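Local coordinates for protein lipase 2 (Yarrowia lipolytica, PDB 4JEI) that probably hydrolyses triacylglycerols as a lipase of the alpha/beta hydrolase fold, at residues Y223-R228 / L290-T295. The protein carries 2 engineered substitutions. Sequence-based numbering, arbitrary orientation.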
ATOM      1  N   TYR A 223      -7.258   1.008  -3.246  1.00 48.31           N
ATOM      2  CA  TYR A 223      -6.517   1.468  -4.419  1.00 47.50           C
ATOM      3  C   TYR A 223      -5.110   0.897  -4.413  1.00 51.16           C
ATOM      4  O   TYR A 223      -4.356   1.095  -3.455  1.00 50.69           O
ATOM      5  CB  TYR A 223      -6.454   3.004  -4.475  1.00 48.37           C
ATOM      6  CG  TYR A 223      -7.798   3.675  -4.617  1.00 49.64           C
ATOM      7  CD1 TYR A 223      -8.413   3.798  -5.858  1.00 51.76           C
ATOM      8  CD2 TYR A 223      -8.458   4.199  -3.507  1.00 50.14           C
ATOM      9  CE1 TYR A 223      -9.650   4.418  -5.995  1.00 53.12           C
ATOM     10  CE2 TYR A 223      -9.699   4.820  -3.630  1.00 50.93           C
ATOM     11  CZ  TYR A 223     -10.291   4.927  -4.877  1.00 58.69           C
ATOM     12  OH  TYR A 223     -11.507   5.546  -5.014  1.00 61.74           O
ATOM     13  N   ARG A 224      -4.769   0.182  -5.486  1.00 47.68           N
ATOM     14  CA  ARG A 224      -3.463  -0.423  -5.679  1.00 47.34           C
ATOM     15  C   ARG A 224      -2.769   0.318  -6.816  1.00 51.27           C
ATOM     16  O   ARG A 224      -3.121   0.126  -7.980  1.00 50.58           O
ATOM     17  CB  ARG A 224      -3.634  -1.904  -6.017  1.00 47.46           C
ATOM     18  CG  ARG A 224      -3.585  -2.842  -4.816  1.00 55.32           C
ATOM     19  CD  ARG A 224      -3.683  -4.320  -5.200  1.00 54.88           C
ATOM     20  NE  ARG A 224      -2.947  -4.637  -6.431  1.00 52.61           N
ATOM     21  CZ  ARG A 224      -3.524  -4.835  -7.617  1.00 65.85           C
ATOM     22  NH1 ARG A 224      -4.836  -4.763  -7.747  1.00 54.09           N
ATOM     23  NH2 ARG A 224      -2.774  -5.095  -8.682  1.00 54.85           N
ATOM     24  N   ILE A 225      -1.839   1.219  -6.485  1.00 48.03           N
ATOM     25  CA  ILE A 225      -1.149   2.008  -7.508  1.00 47.74           C
ATOM     26  C   ILE A 225       0.069   1.265  -8.045  1.00 51.86           C
ATOM     27  O   ILE A 225       0.933   0.847  -7.271  1.00 52.01           O
ATOM     28  CB  ILE A 225      -0.865   3.482  -7.089  1.00 50.68           C
ATOM     29  CG1 ILE A 225      -2.148   4.170  -6.570  1.00 50.75           C
ATOM     30  CG2 ILE A 225      -0.256   4.286  -8.254  1.00 51.46           C
ATOM     31  CD1 ILE A 225      -1.927   5.438  -5.811  1.00 56.37           C
ATOM     32  N   THR A 226       0.096   1.059  -9.371  1.00 48.19           N
ATOM     33  CA  THR A 226       1.173   0.374 -10.085  1.00 47.81           C
ATOM     34  C   THR A 226       1.747   1.303 -11.155  1.00 52.08           C
ATOM     35  O   THR A 226       1.074   2.242 -11.579  1.00 51.64           O
ATOM     36  CB  THR A 226       0.687  -0.949 -10.666  1.00 52.78           C
ATOM     37  OG1 THR A 226      -0.310  -0.674 -11.640  1.00 52.81           O
ATOM     38  CG2 THR A 226       0.149  -1.898  -9.608  1.00 50.38           C
ATOM     39  N   HIS A 227       2.982   1.041 -11.592  1.00 49.14           N
ATOM     40  CA  HIS A 227       3.679   1.869 -12.569  1.00 49.05           C
ATOM     41  C   HIS A 227       4.328   1.021 -13.666  1.00 53.99           C
ATOM     42  O   HIS A 227       4.740  -0.109 -13.402  1.00 53.72           O
ATOM     43  CB  HIS A 227       4.712   2.748 -11.825  1.00 49.49           C
ATOM     44  CG  HIS A 227       5.715   3.446 -12.685  1.00 52.60           C
ATOM     45  ND1 HIS A 227       7.067   3.225 -12.529  1.00 54.34           N
ATOM     46  CD2 HIS A 227       5.533   4.347 -13.676  1.00 54.01           C
ATOM     47  CE1 HIS A 227       7.665   3.987 -13.429  1.00 53.59           C
ATOM     48  NE2 HIS A 227       6.781   4.677 -14.145  1.00 53.77           N
ATOM     49  N   ARG A 228       4.390   1.572 -14.902  1.00 51.12           N
ATOM     50  CA  ARG A 228       5.032   0.975 -16.077  1.00 51.30           C
ATOM     51  C   ARG A 228       6.468   0.594 -15.734  1.00 55.63           C
ATOM     52  O   ARG A 228       7.229   1.431 -15.239  1.00 55.19           O
ATOM     53  CB  ARG A 228       5.091   2.003 -17.217  1.00 52.67           C
ATOM     54  CG  ARG A 228       4.066   1.808 -18.316  1.00 65.22           C
ATOM     55  CD  ARG A 228       4.659   1.719 -19.717  1.00 74.79           C
ATOM     56  NE  ARG A 228       5.958   2.384 -19.856  1.00 81.92           N
ATOM     57  CZ  ARG A 228       6.628   2.487 -20.998  1.00 94.95           C
ATOM     58  NH1 ARG A 228       6.120   1.991 -22.120  1.00 83.52           N
ATOM     59  NH2 ARG A 228       7.811   3.087 -21.027  1.00 80.31           N
ATOM     60  N   LEU A 290      10.557   3.336  -7.979  1.00 50.53           N
ATOM     61  CA  LEU A 290      10.571   4.625  -7.283  1.00 50.30           C
ATOM     62  C   LEU A 290       9.598   5.657  -7.852  1.00 54.20           C
ATOM     63  O   LEU A 290       9.183   6.559  -7.130  1.00 54.26           O
ATOM     64  CB  LEU A 290      11.996   5.223  -7.266  1.00 50.36           C
ATOM     65  CG  LEU A 290      13.172   4.294  -6.964  1.00 54.86           C
ATOM     66  CD1 LEU A 290      14.482   4.998  -7.192  1.00 55.04           C
ATOM     67  CD2 LEU A 290      13.099   3.728  -5.565  1.00 57.19           C
ATOM     68  N   GLN A 291       9.240   5.536  -9.131  1.00 50.16           N
ATOM     69  CA  GLN A 291       8.408   6.514  -9.825  1.00 49.58           C
ATOM     70  C   GLN A 291       6.899   6.362  -9.652  1.00 52.30           C
ATOM     71  O   GLN A 291       6.228   5.769 -10.497  1.00 51.79           O
ATOM     72  CB  GLN A 291       8.833   6.630 -11.299  1.00 51.06           C
ATOM     73  CG  GLN A 291      10.335   6.889 -11.475  1.00 65.23           C
ATOM     74  CD  GLN A 291      10.841   6.472 -12.831  1.00 84.93           C
ATOM     75  OE1 GLN A 291      11.310   7.293 -13.622  1.00 81.92           O
ATOM     76  NE2 GLN A 291      10.766   5.186 -13.132  1.00 77.10           N
ATOM     77  N   TYR A 292       6.367   6.947  -8.566  1.00 48.60           N
ATOM     78  CA  TYR A 292       4.938   6.947  -8.232  1.00 48.06           C
ATOM     79  C   TYR A 292       4.482   8.377  -7.942  1.00 52.82           C
ATOM     80  O   TYR A 292       4.393   8.773  -6.778  1.00 52.98           O
ATOM     81  CB  TYR A 292       4.658   5.993  -7.054  1.00 48.66           C
ATOM     82  CG  TYR A 292       4.599   4.547  -7.486  1.00 49.25           C
ATOM     83  CD1 TYR A 292       5.739   3.749  -7.477  1.00 50.66           C
ATOM     84  CD2 TYR A 292       3.417   3.994  -7.964  1.00 49.98           C
ATOM     85  CE1 TYR A 292       5.697   2.428  -7.917  1.00 50.60           C
ATOM     86  CE2 TYR A 292       3.365   2.678  -8.412  1.00 50.70           C
ATOM     87  CZ  TYR A 292       4.506   1.897  -8.385  1.00 57.04           C
ATOM     88  OH  TYR A 292       4.442   0.604  -8.841  1.00 56.20           O
ATOM     89  N   PHE A 293       4.238   9.167  -9.024  1.00 49.75           N
ATOM     90  CA  PHE A 293       3.873  10.600  -9.026  1.00 49.89           C
ATOM     91  C   PHE A 293       5.055  11.439  -8.530  1.00 54.87           C
ATOM     92  O   PHE A 293       5.464  12.399  -9.181  1.00 54.82           O
ATOM     93  CB  PHE A 293       2.598  10.905  -8.204  1.00 51.58           C
ATOM     94  CG  PHE A 293       1.341  10.225  -8.687  1.00 52.78           C
ATOM     95  CD1 PHE A 293       0.514  10.838  -9.622  1.00 55.47           C
ATOM     96  CD2 PHE A 293       0.965   8.984  -8.185  1.00 54.54           C
ATOM     97  CE1 PHE A 293      -0.657  10.214 -10.061  1.00 56.23           C
ATOM     98  CE2 PHE A 293      -0.202   8.356  -8.630  1.00 57.39           C
ATOM     99  CZ  PHE A 293      -1.003   8.973  -9.569  1.00 55.59           C
ATOM    100  N   VAL A 294       5.596  11.044  -7.376  1.00 51.97           N
ATOM    101  CA  VAL A 294       6.737  11.602  -6.659  1.00 52.01           C
ATOM    102  C   VAL A 294       7.783  10.470  -6.648  1.00 55.49           C
ATOM    103  O   VAL A 294       7.394   9.299  -6.681  1.00 55.28           O
ATOM    104  CB  VAL A 294       6.257  11.962  -5.220  1.00 56.45           C
ATOM    105  CG1 VAL A 294       7.400  12.428  -4.323  1.00 56.64           C
ATOM    106  CG2 VAL A 294       5.149  13.008  -5.255  1.00 56.66           C
ATOM    107  N   THR A 295       9.089  10.802  -6.636  1.00 51.17           N
ATOM    108  CA  THR A 295      10.133   9.778  -6.550  1.00 50.32           C
ATOM    109  C   THR A 295      10.183   9.232  -5.126  1.00 54.58           C
ATOM    110  O   THR A 295      10.579   9.934  -4.198  1.00 54.70           O
ATOM    111  CB  THR A 295      11.497  10.165  -7.203  1.00 57.59           C
ATOM    112  OG1 THR A 295      12.574   9.607  -6.448  1.00 55.29           O
ATOM    113  CG2 THR A 295      11.708  11.663  -7.360  1.00 56.72           C
TER
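His227 and Tyr292, the two residues most buried by this contact, meet in an edge-to-face pair: the ring centroids lie 5.8 Å apart with planes at 68°, and it is the imidazole edge that turns toward the phenol face. Closer in, His227 CB sits over that same ring, 3.9 Å from the Tyr292 ring centroid and 27° off its normal, which meets the criteria for a CH-pi contact. With CG anti to the backbone N (chi1 167°), the imidazole is carried past the phenol toward Gln291. There the carbonyl oxygen Gln291 O lies over one imidazole face, 3.2 Å from His227 CG and displaced toward the rim. The Gln291 amide, standing steeply to the imidazole plane, brings its NE2 to 3.3 Å from His227 CE1. Rotation of the imidazole is restrained from elsewhere: ND1 is hydrogen-bonded to Asn288 O, and NE2 more weakly to Trp252 O.

In the alpha/beta hydrolase fold, segment 223-228 takes in nearly all of strand 222-227, a parallel strand of the central sheet, and the first residue after it, and segment 290-295 is the loop that follows helix 285-290. The contact borders a probable Ser162-His289-Asp230 triad, recognised by its charge-relay geometry: Tyr292 OH is hydrogen-bonded to Asp230 OD2, so the phenol probably helps position the acidic member as a second-shell residue. The same Tyr292 OH lies 3.1 Å from His227 N.

Two residues earlier on the strand the contact becomes apolar. Ile225 CG2 reaches the edge of the phenol in its plane, 3.7 Å from Tyr292 CD2. The same methyl touches Phe293 CE2, whose ring packs edge-to-face with Tyr15, while Phe18 of helix 12-27 touches both Ile225 and Phe293.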